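PDB 6UAV: Glyco_hydro_cc domain-containing protein from Pseudomonas viridiflava, which probably hydrolyses internal beta-1,3-linkages of beta-1,3-glucans, as an endo-beta-1,3-glucanase of glycoside hydrolase family 128 (subgroup II). Local coordinates for residues 68-73 with 110-115; 52-57 with 74-79; 131-136 with 173-178; 117-122 with 155-160. All coordinates share one frame; numbering follows the deposited sequence.

Interaction 1 (68-73 with 110-115); sequences LYLLAH and AQTGVK
The outer helical layer of the barrel is knitted together here, where Leu70 and Leu71 near the end of helix 63-72 pack against Thr112 and Val114 at the close of helix 95-112. The methyl of Thr112 fills the notch between the two leucines, with CG2 4.0 Å from Leu70 CB and equally 4.0 Å from Leu71 CG. Leu70 also sends its two branches toward Val114, whose side chain it crosses at about a right angle; CD2 lies 4.1 Å from Val114 CG1. Leu71 reaches over the helix end, and its CD2 comes to 3.4 Å from Gln111 O.

In this (beta/alpha)8 barrel the two helices are consecutive members of the ring around the sheet, and the chain leaves the second one at Gly113, which has positive phi. Thr112 OG1 sits between its own backbone N and carbonyl carbon (chi1 74°), a turn that leaves CG2 facing the leucines. The hydroxyl bonds to Ile108 O one turn earlier, and Val114 N adds a weak bond to OG1. A water 2.6 Å from Thr112 O makes a longer, weak link to Leu70 O.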
loop_
_atom_site.group_PDB
_atom_site.type_symbol
_atom_site.label_atom_id
_atom_site.label_comp_id
_atom_site.label_asym_id
_atom_site.label_seq_id
_atom_site.Cartn_x
_atom_site.Cartn_y
_atom_site.Cartn_z
ATOM N N LEU A 68 -4.123 2.647 -21.336
ATOM C CA LEU A 68 -5.317 2.098 -22.009
ATOM C C LEU A 68 -6.274 1.611 -20.902
ATOM O O LEU A 68 -7.496 1.903 -20.945
ATOM C CB LEU A 68 -4.814 0.981 -22.940
ATOM C CG LEU A 68 -5.805 0.383 -23.923
ATOM C CD1 LEU A 68 -6.296 1.414 -24.926
ATOM C CD2 LEU A 68 -5.139 -0.787 -24.668
ATOM N N TYR A 69 -5.754 0.857 -19.929
ATOM C CA TYR A 69 -6.569 0.335 -18.805
ATOM C C TYR A 69 -7.149 1.486 -17.973
ATOM O O TYR A 69 -8.383 1.539 -17.730
ATOM C CB TYR A 69 -5.747 -0.631 -17.954
ATOM C CG TYR A 69 -6.427 -1.122 -16.699
ATOM C CD1 TYR A 69 -7.465 -2.034 -16.744
ATOM C CD2 TYR A 69 -6.012 -0.703 -15.454
ATOM C CE1 TYR A 69 -8.117 -2.470 -15.601
ATOM C CE2 TYR A 69 -6.631 -1.146 -14.299
ATOM C CZ TYR A 69 -7.681 -2.039 -14.359
ATOM O OH TYR A 69 -8.305 -2.513 -13.250
ATOM N N LEU A 70 -6.311 2.437 -17.556
ATOM C CA LEU A 70 -6.825 3.521 -16.698
ATOM C C LEU A 70 -7.884 4.325 -17.450
ATOM O O LEU A 70 -8.926 4.640 -16.841
ATOM C CB LEU A 70 -5.687 4.439 -16.241
ATOM C CG LEU A 70 -4.656 3.835 -15.302
ATOM C CD1 LEU A 70 -3.497 4.792 -15.048
ATOM C CD2 LEU A 70 -5.294 3.492 -13.963
ATOM N N LEU A 71 -7.675 4.658 -18.709
ATOM C CA LEU A 71 -8.640 5.542 -19.394
ATOM C C LEU A 71 -9.999 4.846 -19.512
ATOM O O LEU A 71 -11.032 5.562 -19.514
ATOM C CB LEU A 71 -8.065 5.893 -20.756
ATOM C CG LEU A 71 -6.927 6.903 -20.662
ATOM C CD1 LEU A 71 -6.135 6.973 -21.968
ATOM C CD2 LEU A 71 -7.494 8.270 -20.276
ATOM N N ALA A 72 -10.012 3.520 -19.638
ATOM C CA ALA A 72 -11.291 2.787 -19.793
ATOM C C ALA A 72 -11.909 2.407 -18.431
ATOM O O ALA A 72 -12.990 1.832 -18.445
ATOM C CB ALA A 72 -11.097 1.574 -20.682
ATOM N N HIS A 73 -11.293 2.803 -17.326
ATOM C CA HIS A 73 -11.766 2.552 -15.938
ATOM C C HIS A 73 -11.667 3.882 -15.197
ATOM O O HIS A 73 -10.858 4.053 -14.266
ATOM C CB HIS A 73 -10.947 1.435 -15.276
ATOM C CG HIS A 73 -11.065 0.114 -15.973
ATOM N ND1 HIS A 73 -10.251 -0.224 -17.037
ATOM C CD2 HIS A 73 -11.840 -0.969 -15.742
ATOM C CE1 HIS A 73 -10.564 -1.434 -17.472
ATOM N NE2 HIS A 73 -11.534 -1.913 -16.696
ATOM N N ALA A 110 -1.218 13.091 -15.959
ATOM C CA ALA A 110 -1.838 14.150 -16.787
ATOM C C ALA A 110 -2.823 13.556 -17.800
ATOM O O ALA A 110 -3.894 14.132 -17.973
ATOM C CB ALA A 110 -0.766 14.922 -17.501
ATOM N N GLN A 111 -2.476 12.393 -18.372
ATOM C CA GLN A 111 -3.237 11.800 -19.490
ATOM C C GLN A 111 -4.482 11.056 -18.976
ATOM O O GLN A 111 -5.391 10.852 -19.737
ATOM C CB GLN A 111 -2.298 10.873 -20.246
ATOM C CG GLN A 111 -1.305 11.632 -21.092
ATOM C CD GLN A 111 -0.399 10.666 -21.805
ATOM O OE1 GLN A 111 -0.143 9.579 -21.299
ATOM N NE2 GLN A 111 0.123 11.086 -22.934
ATOM N N THR A 112 -4.518 10.689 -17.707
ATOM C CA THR A 112 -5.608 9.837 -17.162
ATOM C C THR A 112 -6.312 10.474 -15.957
ATOM O O THR A 112 -7.461 10.049 -15.648
ATOM C CB THR A 112 -5.054 8.474 -16.748
ATOM O OG1 THR A 112 -4.308 8.621 -15.539
ATOM C CG2 THR A 112 -4.251 7.793 -17.828
ATOM N N GLY A 113 -5.674 11.427 -15.295
ATOM C CA GLY A 113 -6.253 12.103 -14.118
ATOM C C GLY A 113 -5.920 11.414 -12.804
ATOM O O GLY A 113 -6.248 11.985 -11.735
ATOM N N VAL A 114 -5.206 10.284 -12.798
ATOM C CA VAL A 114 -4.960 9.553 -11.523
ATOM C C VAL A 114 -3.983 10.362 -10.668
ATOM O O VAL A 114 -3.049 10.975 -11.233
ATOM C CB VAL A 114 -4.415 8.135 -11.750
ATOM C CG1 VAL A 114 -5.453 7.244 -12.433
ATOM C CG2 VAL A 114 -3.085 8.097 -12.486
ATOM N N LYS A 115 -4.125 10.283 -9.349
ATOM C CA LYS A 115 -3.176 10.911 -8.392
ATOM C C LYS A 115 -2.067 9.887 -8.184
ATOM O O LYS A 115 -2.351 8.626 -8.273
ATOM C CB LYS A 115 -3.887 11.207 -7.091
ATOM C CG LYS A 115 -4.960 12.267 -7.115
ATOM C CD LYS A 115 -4.552 13.564 -7.603
ATOM C CE LYS A 115 -5.700 14.546 -7.589
ATOM N NZ LYS A 115 -5.290 15.810 -8.238
HETATM O O HOH W 1 -8.899 8.019 -16.539
#

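Interaction 2 (52-57 with 74-79); sequences FVPMVW and PGIRYL. With SO4 (sulfate ion), chain C.
Pro54 meets Ile76 and Leu79 where the beta-alpha-beta unit of strand 51-56, helix 63-72 and strand 78-81 brings its two parallel strands side by side in the TIM barrel.

The contact between the two segments is chiefly apolar. Ile76 CG2 comes up to the CD corner of the Pro54 ring, 3.6 Å from Pro54 CD. Leu79 runs across the same proline at about a right angle, its CD1 lying 3.9 Å from Pro54 CB, while its other branch approaches Val56 through CD2 and CG2 at 4.2 Å. The leucine is extended away from its backbone N (chi1 180°), which carries its two methyls over to strand 51-56. Helix 63-72 covers this side, setting Leu70 on Pro54 and Leu66 on Val56. Tyr78 turns to the other side of the sheet, where its ring meets those of Trp181 and Phe221, and Val53 CG1 lies 4.2 Å from Tyr78 CB.

A second group of contacts sets methyls against backbone carbonyls. Val53 CG1 comes to 3.7 Å from Tyr78 O, and Leu79 CD1 to 3.5 Å from Pro54 O. The regular backbone bonds between the strands begin just beyond, from Pro54 and Val56 to Leu80.

In the loop ahead of strand 78-81, a sulfate ion, probably from the crystallisation liquor, accepts from Gly75 N through O2 at 3.1 Å and, weakly, through O4.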
loop_
_atom_site.group_PDB
_atom_site.type_symbol
_atom_site.label_atom_id
_atom_site.label_comp_id
_atom_site.label_asym_id
_atom_site.label_seq_id
_atom_site.Cartn_x
_atom_site.Cartn_y
_atom_site.Cartn_z
ATOM N N PHE A 52 -10.329 -1.826 -6.866
ATOM C CA PHE A 52 -8.917 -2.270 -7.044
ATOM C C PHE A 52 -8.078 -1.045 -7.420
ATOM O O PHE A 52 -8.512 -0.238 -8.266
ATOM C CB PHE A 52 -8.811 -3.276 -8.185
ATOM C CG PHE A 52 -7.410 -3.607 -8.630
ATOM C CD1 PHE A 52 -6.618 -4.456 -7.879
ATOM C CD2 PHE A 52 -6.865 -3.013 -9.772
ATOM C CE1 PHE A 52 -5.324 -4.752 -8.297
ATOM C CE2 PHE A 52 -5.567 -3.312 -10.151
ATOM C CZ PHE A 52 -4.788 -4.157 -9.399
ATOM N N VAL A 53 -6.880 -0.920 -6.880
ATOM C CA VAL A 53 -5.952 0.219 -7.166
ATOM C C VAL A 53 -4.728 -0.357 -7.823
ATOM O O VAL A 53 -4.069 -1.221 -7.269
ATOM C CB VAL A 53 -5.570 1.021 -5.911
ATOM C CG1 VAL A 53 -4.570 2.158 -6.225
ATOM C CG2 VAL A 53 -6.811 1.562 -5.233
ATOM N N PRO A 54 -4.476 0.016 -9.088
ATOM C CA PRO A 54 -3.334 -0.537 -9.803
ATOM C C PRO A 54 -2.010 -0.015 -9.234
ATOM O O PRO A 54 -1.967 1.078 -8.691
ATOM C CB PRO A 54 -3.410 -0.006 -11.213
ATOM C CG PRO A 54 -4.502 0.990 -11.210
ATOM C CD PRO A 54 -5.254 0.967 -9.888
ATOM N N MET A 55 -0.917 -0.730 -9.541
ATOM C CA MET A 55 0.406 -0.328 -9.072
ATOM C C MET A 55 1.466 -0.566 -10.148
ATOM O O MET A 55 1.443 -1.573 -10.834
ATOM C CB MET A 55 0.820 -1.120 -7.839
ATOM C CG MET A 55 2.222 -0.740 -7.352
ATOM S SD MET A 55 2.537 -1.320 -5.673
ATOM C CE MET A 55 3.716 -0.076 -5.170
ATOM N N VAL A 56 2.323 0.439 -10.287
ATOM C CA VAL A 56 3.579 0.356 -11.064
ATOM C C VAL A 56 4.642 -0.028 -10.077
ATOM O O VAL A 56 4.990 0.809 -9.196
ATOM C CB VAL A 56 3.882 1.708 -11.738
ATOM C CG1 VAL A 56 5.227 1.652 -12.425
ATOM C CG2 VAL A 56 2.801 2.052 -12.719
ATOM N N TRP A 57 5.155 -1.225 -10.199
ATOM C CA TRP A 57 6.053 -1.783 -9.168
ATOM C C TRP A 57 7.433 -1.142 -9.265
ATOM O O TRP A 57 7.993 -0.750 -8.200
ATOM C CB TRP A 57 6.088 -3.309 -9.279
ATOM C CG TRP A 57 6.564 -4.001 -8.028
ATOM C CD1 TRP A 57 5.873 -4.361 -6.908
ATOM C CD2 TRP A 57 7.860 -4.574 -7.898
ATOM N NE1 TRP A 57 6.677 -5.055 -6.048
ATOM C CE2 TRP A 57 7.902 -5.226 -6.656
ATOM C CE3 TRP A 57 8.985 -4.588 -8.741
ATOM C CZ2 TRP A 57 9.061 -5.815 -6.182
ATOM C CZ3 TRP A 57 10.113 -5.231 -8.285
ATOM C CH2 TRP A 57 10.140 -5.871 -7.037
ATOM N N PRO A 74 -12.511 4.863 -15.590
ATOM C CA PRO A 74 -12.415 6.223 -15.042
ATOM C C PRO A 74 -12.769 6.314 -13.554
ATOM O O PRO A 74 -12.448 7.341 -12.945
ATOM C CB PRO A 74 -13.408 7.025 -15.903
ATOM C CG PRO A 74 -14.374 5.988 -16.337
ATOM C CD PRO A 74 -13.536 4.756 -16.626
ATOM N N GLY A 75 -13.383 5.263 -13.006
ATOM C CA GLY A 75 -13.575 5.141 -11.544
ATOM C C GLY A 75 -12.273 5.048 -10.782
ATOM O O GLY A 75 -12.314 5.227 -9.525
ATOM N N ILE A 76 -11.188 4.657 -11.449
ATOM C CA ILE A 76 -9.849 4.552 -10.831
ATOM C C ILE A 76 -9.238 5.949 -10.769
ATOM O O ILE A 76 -9.027 6.523 -11.822
ATOM C CB ILE A 76 -8.907 3.573 -11.543
ATOM C CG1 ILE A 76 -9.507 2.175 -11.641
ATOM C CG2 ILE A 76 -7.554 3.573 -10.889
ATOM C CD1 ILE A 76 -8.597 1.126 -12.295
ATOM N N ARG A 77 -8.980 6.429 -9.560
ATOM C CA ARG A 77 -8.536 7.821 -9.329
ATOM C C ARG A 77 -7.127 7.897 -8.768
ATOM O O ARG A 77 -6.626 8.998 -8.629
ATOM C CB ARG A 77 -9.523 8.544 -8.419
ATOM C CG ARG A 77 -10.940 8.668 -8.982
ATOM C CD ARG A 77 -11.046 9.413 -10.301
ATOM N NE ARG A 77 -10.686 10.816 -10.122
ATOM C CZ ARG A 77 -10.221 11.677 -11.065
ATOM N NH1 ARG A 77 -9.995 12.943 -10.726
ATOM N NH2 ARG A 77 -10.021 11.306 -12.324
ATOM N N TYR A 78 -6.508 6.770 -8.452
ATOM C CA TYR A 78 -5.195 6.656 -7.772
ATOM C C TYR A 78 -4.370 5.599 -8.463
ATOM O O TYR A 78 -4.939 4.624 -8.951
ATOM C CB TYR A 78 -5.407 6.302 -6.295
ATOM C CG TYR A 78 -6.102 7.422 -5.575
ATOM C CD1 TYR A 78 -5.408 8.537 -5.154
ATOM C CD2 TYR A 78 -7.435 7.360 -5.340
ATOM C CE1 TYR A 78 -6.049 9.599 -4.539
ATOM C CE2 TYR A 78 -8.101 8.415 -4.730
ATOM C CZ TYR A 78 -7.401 9.519 -4.318
ATOM O OH TYR A 78 -8.061 10.554 -3.693
ATOM N N LEU A 79 -3.071 5.843 -8.517
ATOM C CA LEU A 79 -2.081 4.899 -9.032
ATOM C C LEU A 79 -0.977 4.768 -7.995
ATOM O O LEU A 79 -0.308 5.763 -7.711
ATOM C CB LEU A 79 -1.555 5.414 -10.368
ATOM C CG LEU A 79 -0.503 4.526 -11.024
ATOM C CD1 LEU A 79 -1.116 3.169 -11.426
ATOM C CD2 LEU A 79 0.152 5.232 -12.229
HETATM S S SO4 C . -14.876 2.172 -13.818
HETATM O O1 SO4 C . -14.909 1.084 -14.774
HETATM O O2 SO4 C . -15.284 3.379 -14.469
HETATM O O3 SO4 C . -15.825 1.874 -12.776
HETATM O O4 SO4 C . -13.561 2.281 -13.284
#

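Interaction 3 (131-136 with 173-178); sequences DPVAWL and LSRYGK
Val133 and Leu136, one helical turn apart at the start of helix 132-146, receive three side chains: Leu173, which ends helix 166-173, and Arg175 and Tyr176 from the turn after it. Leu173 enters with one branch, its CD2 standing 4.0 Å from Val133 CG2 and just as far from Leu136 CD1. Its approach to Leu136 is crosswise, whereas it slides past Val133 in the opposite direction. Tyr176 crosses both residues obliquely and brings OH to 3.1 Å from Val133 O, at the ring edge, and 3.5 Å from Leu136 CB, while Leu136 CD1 meets the ring obliquely at CE2, 3.7 Å away. Val133 CG1 lies over one face of the Arg175 guanidinium, 3.9 Å from NE, so the flat charged group is packed against a methyl.

Further out, the turn itself arranges these groups. Arg175 bends at chi3 (-70°), which folds its end back over Val133, and its CG sits over one face of the Tyr176 ring. The Tyr176 hydroxyl bonds to Asp137 OD1, on the helix just beyond Leu136. At the other end Asp131 is the N-cap: its OD1 accepts from Val133 N at 2.9 Å, the N-H coming from above the carboxylate plane.

The contact joins the start of helix 132-146 to the end of helix 166-173, successive helices of the TIM barrel's outer layer, with Leu136 and Tyr176 both also resting on Leu157 of the sheet. Cohesion across the contact is almost wholly apolar, while the bond to Asp137 satisfies the tyrosine hydroxyl and probably limits how far the ring can swing.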
loop_
_atom_site.group_PDB
_atom_site.type_symbol
_atom_site.label_atom_id
_atom_site.label_comp_id
_atom_site.label_asym_id
_atom_site.label_seq_id
_atom_site.Cartn_x
_atom_site.Cartn_y
_atom_site.Cartn_z
ATOM N N ASP A 131 17.468 4.700 5.523
ATOM C CA ASP A 131 16.549 5.701 6.089
ATOM C C ASP A 131 15.706 6.220 4.944
ATOM O O ASP A 131 16.272 6.804 4.005
ATOM C CB ASP A 131 17.304 6.864 6.716
ATOM C CG ASP A 131 16.421 7.917 7.363
ATOM O OD1 ASP A 131 15.212 7.909 7.184
ATOM O OD2 ASP A 131 17.013 8.730 8.128
ATOM N N PRO A 132 14.374 6.065 4.972
ATOM C CA PRO A 132 13.552 6.538 3.858
ATOM C C PRO A 132 13.641 8.045 3.655
ATOM O O PRO A 132 13.378 8.536 2.537
ATOM C CB PRO A 132 12.137 6.135 4.252
ATOM C CG PRO A 132 12.198 5.899 5.738
ATOM C CD PRO A 132 13.582 5.351 5.995
ATOM N N VAL A 133 14.033 8.765 4.690
ATOM C CA VAL A 133 14.230 10.227 4.615
ATOM C C VAL A 133 15.424 10.491 3.723
ATOM O O VAL A 133 15.397 11.419 2.912
ATOM C CB VAL A 133 14.338 10.900 6.005
ATOM C CG1 VAL A 133 14.780 12.351 5.888
ATOM C CG2 VAL A 133 12.998 10.873 6.698
ATOM N N ALA A 134 16.495 9.729 3.876
ATOM C CA ALA A 134 17.681 9.951 3.028
ATOM C C ALA A 134 17.288 9.633 1.595
ATOM O O ALA A 134 17.675 10.392 0.687
ATOM C CB ALA A 134 18.826 9.074 3.455
ATOM N N TRP A 135 16.570 8.555 1.363
ATOM C CA TRP A 135 16.187 8.185 -0.023
ATOM C C TRP A 135 15.289 9.281 -0.606
ATOM O O TRP A 135 15.561 9.748 -1.738
ATOM C CB TRP A 135 15.617 6.748 -0.061
ATOM C CG TRP A 135 15.405 6.230 -1.460
ATOM C CD1 TRP A 135 16.247 5.423 -2.148
ATOM C CD2 TRP A 135 14.392 6.644 -2.377
ATOM N NE1 TRP A 135 15.773 5.227 -3.423
ATOM C CE2 TRP A 135 14.626 5.982 -3.602
ATOM C CE3 TRP A 135 13.256 7.475 -2.270
ATOM C CZ2 TRP A 135 13.842 6.175 -4.731
ATOM C CZ3 TRP A 135 12.444 7.637 -3.372
ATOM C CH2 TRP A 135 12.738 6.993 -4.584
ATOM N N LEU A 136 14.265 9.701 0.104
ATOM C CA LEU A 136 13.322 10.706 -0.428
ATOM C C LEU A 136 14.003 12.048 -0.621
ATOM O O LEU A 136 13.710 12.690 -1.643
ATOM C CB LEU A 136 12.107 10.856 0.481
ATOM C CG LEU A 136 11.061 9.726 0.448
ATOM C CD1 LEU A 136 10.124 9.870 1.629
ATOM C CD2 LEU A 136 10.302 9.725 -0.859
ATOM N N LEU A 173 7.993 11.282 8.665
ATOM C CA LEU A 173 7.826 11.476 7.193
ATOM C C LEU A 173 6.893 12.640 6.871
ATOM O O LEU A 173 6.835 13.036 5.723
ATOM C CB LEU A 173 7.342 10.194 6.531
ATOM C CG LEU A 173 8.384 9.075 6.484
ATOM C CD1 LEU A 173 7.733 7.784 6.071
ATOM C CD2 LEU A 173 9.507 9.383 5.542
ATOM N N SER A 174 6.231 13.227 7.862
ATOM C CA SER A 174 5.345 14.391 7.622
ATOM C C SER A 174 6.181 15.580 7.142
ATOM O O SER A 174 5.575 16.486 6.513
ATOM C CB SER A 174 4.484 14.729 8.804
ATOM O OG SER A 174 5.216 15.092 9.951
ATOM N N ARG A 175 7.523 15.553 7.363
ATOM C CA ARG A 175 8.389 16.694 6.975
ATOM C C ARG A 175 8.151 17.070 5.508
ATOM O O ARG A 175 8.416 18.223 5.171
ATOM C CB ARG A 175 9.861 16.367 7.186
ATOM C CG ARG A 175 10.355 15.173 6.402
ATOM C CD ARG A 175 11.594 14.549 6.986
ATOM N NE ARG A 175 12.638 15.496 6.746
ATOM C CZ ARG A 175 13.663 15.740 7.556
ATOM N NH1 ARG A 175 13.795 15.087 8.702
ATOM N NH2 ARG A 175 14.541 16.677 7.202
ATOM N N TYR A 176 7.637 16.151 4.665
ATOM C CA TYR A 176 7.441 16.424 3.209
ATOM C C TYR A 176 6.123 17.177 3.000
ATOM O O TYR A 176 5.873 17.612 1.870
ATOM C CB TYR A 176 7.543 15.137 2.377
ATOM C CG TYR A 176 8.909 14.517 2.513
ATOM C CD1 TYR A 176 10.010 15.083 1.880
ATOM C CD2 TYR A 176 9.130 13.492 3.388
ATOM C CE1 TYR A 176 11.282 14.581 2.058
ATOM C CE2 TYR A 176 10.391 12.954 3.565
ATOM C CZ TYR A 176 11.473 13.511 2.911
ATOM O OH TYR A 176 12.726 13.035 3.128
ATOM N N GLY A 177 5.273 17.260 4.018
ATOM C CA GLY A 177 3.985 17.986 3.906
ATOM C C GLY A 177 2.983 17.204 3.055
ATOM O O GLY A 177 2.023 17.812 2.504
ATOM N N LYS A 178 3.176 15.893 2.923
ATOM C CA LYS A 178 2.319 15.021 2.110
ATOM C C LYS A 178 1.525 14.055 2.988
ATOM O O LYS A 178 2.048 13.493 3.978
ATOM C CB LYS A 178 3.196 14.158 1.212
ATOM C CG LYS A 178 4.028 14.919 0.198
ATOM C CD LYS A 178 3.236 15.913 -0.676
ATOM C CE LYS A 178 4.178 16.541 -1.685
ATOM N NZ LYS A 178 3.438 17.203 -2.772
#

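Interaction 4 (117-122 with 155-160); sequences VGPAMN and DYLAFH
Ala120 and Ala158 stand side by side on the inner face of two neighbouring parallel strands of the TIM barrel, their CB atoms 3.8 Å apart. The His160 ring comes over the same small side chain obliquely, with NE2 3.6 Å from Ala120 CB. Further along the same face Val117 crosses Tyr156, its two methyls against the tyrosine CB.

On the opposite face Met121 and Phe159 are paired. Phe159 has its ring anti to the backbone N (chi1 -163°), which tips it toward strand 115-121 until CD1 is 3.3 Å from Met121 O. At the strand ends the Asn122 amide and the His160 ring stand nearly perpendicular, their planes 80° apart, with Asn122 ND2 3.7 Å from His160 CB. Asn122 ND2 and His160 ND1 both hydrogen-bond to Glu84 OE2, and Asn122 OD1 hydrogen-bonds to a glycerol, probably from the crystallisation liquor. This is the C-terminal rim of the barrel, where TIM-barrel glycoside hydrolases carry their active site.

The backbones are joined by four bonds, among them Gly118 N to Tyr156 O at 2.8 Å and Met121 N to Ala158 O at 3.0 Å, the latter nearly straight. A beta bulge shifts the register by one residue between Val117 and Ala120, at the cis peptide before Pro119.

Around the pair, strand 78-81 bonds to Val117 on one flank and strand 180-185 supplies Thr183, bonded to His160 NE2, on the other, while helices 132-146 and 166-173 cover Met121 and Phe159 from outside.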
loop_
_atom_site.group_PDB
_atom_site.type_symbol
_atom_site.label_atom_id
_atom_site.label_comp_id
_atom_site.label_asym_id
_atom_site.label_seq_id
_atom_site.Cartn_x
_atom_site.Cartn_y
_atom_site.Cartn_z
ATOM N N VAL A 117 0.420 7.925 -5.874
ATOM C CA VAL A 117 0.575 7.478 -4.476
ATOM C C VAL A 117 1.884 6.713 -4.373
ATOM O O VAL A 117 1.946 5.542 -4.730
ATOM C CB VAL A 117 -0.646 6.665 -4.057
ATOM C CG1 VAL A 117 -0.501 6.204 -2.608
ATOM C CG2 VAL A 117 -1.927 7.469 -4.249
ATOM N N GLY A 118 2.899 7.327 -3.808
ATOM C CA GLY A 118 4.197 6.654 -3.694
ATOM C C GLY A 118 5.306 7.693 -3.763
ATOM O O GLY A 118 5.023 8.874 -3.824
ATOM N N PRO A 119 6.580 7.290 -3.798
ATOM C CA PRO A 119 6.992 5.910 -3.649
ATOM C C PRO A 119 6.549 5.317 -2.298
ATOM O O PRO A 119 6.368 6.050 -1.359
ATOM C CB PRO A 119 8.528 5.994 -3.790
ATOM C CG PRO A 119 8.752 7.258 -4.497
ATOM C CD PRO A 119 7.715 8.190 -3.927
ATOM N N ALA A 120 6.487 3.998 -2.252
ATOM C CA ALA A 120 6.147 3.237 -1.019
ATOM C C ALA A 120 7.429 2.938 -0.283
ATOM O O ALA A 120 8.253 2.112 -0.764
ATOM C CB ALA A 120 5.390 1.984 -1.351
ATOM N N MET A 121 7.623 3.635 0.837
ATOM C CA MET A 121 8.845 3.569 1.630
ATOM C C MET A 121 8.722 2.562 2.776
ATOM O O MET A 121 7.618 2.179 3.192
ATOM C CB MET A 121 9.206 4.966 2.147
ATOM C CG MET A 121 9.336 6.020 1.015
ATOM S SD MET A 121 10.472 5.540 -0.355
ATOM C CE MET A 121 12.022 5.473 0.535
ATOM N N ASN A 122 9.904 2.140 3.213
ATOM C CA ASN A 122 10.103 1.312 4.425
ATOM C C ASN A 122 11.532 1.602 4.922
ATOM O O ASN A 122 12.262 2.409 4.272
ATOM C CB ASN A 122 9.801 -0.161 4.078
ATOM C CG ASN A 122 9.588 -1.131 5.236
ATOM O OD1 ASN A 122 9.935 -0.859 6.406
ATOM N ND2 ASN A 122 8.977 -2.250 4.896
ATOM N N ASP A 155 1.265 13.151 -4.862
ATOM C CA ASP A 155 -0.080 13.446 -4.311
ATOM C C ASP A 155 -0.158 12.858 -2.890
ATOM O O ASP A 155 -0.648 13.589 -1.964
ATOM C CB ASP A 155 -1.162 12.991 -5.284
ATOM C CG ASP A 155 -1.088 13.720 -6.607
ATOM O OD1 ASP A 155 -1.315 15.002 -6.603
ATOM O OD2 ASP A 155 -0.684 13.050 -7.619
ATOM N N TYR A 156 0.346 11.643 -2.711
ATOM C CA TYR A 156 0.415 10.964 -1.390
ATOM C C TYR A 156 1.722 10.235 -1.382
ATOM O O TYR A 156 2.006 9.611 -2.405
ATOM C CB TYR A 156 -0.679 9.897 -1.206
ATOM C CG TYR A 156 -2.046 10.494 -1.134
ATOM C CD1 TYR A 156 -2.702 10.922 -2.256
ATOM C CD2 TYR A 156 -2.642 10.678 0.098
ATOM C CE1 TYR A 156 -3.932 11.539 -2.149
ATOM C CE2 TYR A 156 -3.888 11.266 0.200
ATOM C CZ TYR A 156 -4.533 11.685 -0.929
ATOM O OH TYR A 156 -5.738 12.318 -0.748
ATOM N N LEU A 157 2.406 10.230 -0.255
ATOM C CA LEU A 157 3.495 9.257 -0.040
ATOM C C LEU A 157 2.861 7.922 0.360
ATOM O O LEU A 157 1.709 7.890 0.823
ATOM C CB LEU A 157 4.446 9.743 1.040
ATOM C CG LEU A 157 5.431 10.829 0.579
ATOM C CD1 LEU A 157 6.164 11.393 1.792
ATOM C CD2 LEU A 157 6.441 10.285 -0.455
ATOM N N ALA A 158 3.592 6.833 0.208
ATOM C CA ALA A 158 3.109 5.522 0.678
ATOM C C ALA A 158 4.145 4.996 1.662
ATOM O O ALA A 158 5.320 5.347 1.571
ATOM C CB ALA A 158 2.747 4.565 -0.426
ATOM N N PHE A 159 3.687 4.149 2.578
ATOM C CA PHE A 159 4.563 3.630 3.624
ATOM C C PHE A 159 4.149 2.203 3.955
ATOM O O PHE A 159 2.970 1.881 3.922
ATOM C CB PHE A 159 4.485 4.561 4.834
ATOM C CG PHE A 159 5.649 4.342 5.765
ATOM C CD1 PHE A 159 6.934 4.550 5.316
ATOM C CD2 PHE A 159 5.483 3.893 7.055
ATOM C CE1 PHE A 159 8.030 4.308 6.126
ATOM C CE2 PHE A 159 6.583 3.651 7.857
ATOM C CZ PHE A 159 7.846 3.859 7.390
ATOM N N HIS A 160 5.136 1.372 4.272
ATOM C CA HIS A 160 4.986 0.010 4.779
ATOM C C HIS A 160 5.683 -0.088 6.128
ATOM O O HIS A 160 6.765 0.490 6.295
ATOM C CB HIS A 160 5.713 -0.976 3.824
ATOM C CG HIS A 160 5.191 -0.972 2.419
ATOM N ND1 HIS A 160 5.833 -1.685 1.430
ATOM C CD2 HIS A 160 4.084 -0.432 1.887
ATOM C CE1 HIS A 160 5.113 -1.585 0.301
ATOM N NE2 HIS A 160 4.018 -0.797 0.562
#

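Overall arrangement
The four contacts run from the periphery of the barrel to its wall. Interaction 4 is buried and lies nearest the chain centre; it alone is held by backbone bonds between its two segments. Interaction 2 is also buried and joins neighbouring strands, but by apolar packing. Interactions 1 and 3, farther out and partly buried, join helix ends and turns by methyl contacts, with a water bridging the segments of interaction 1. Interactions 1 and 2 share the unit around helix 63-72 and are stitched by Lys115 to Arg77 and Leu79. Helix 132-146 of interaction 3 links the two strands of interaction 4 in one beta-alpha-beta unit, and Leu173 touches Phe159. Leu79 and Val117 connect interactions 2 and 4.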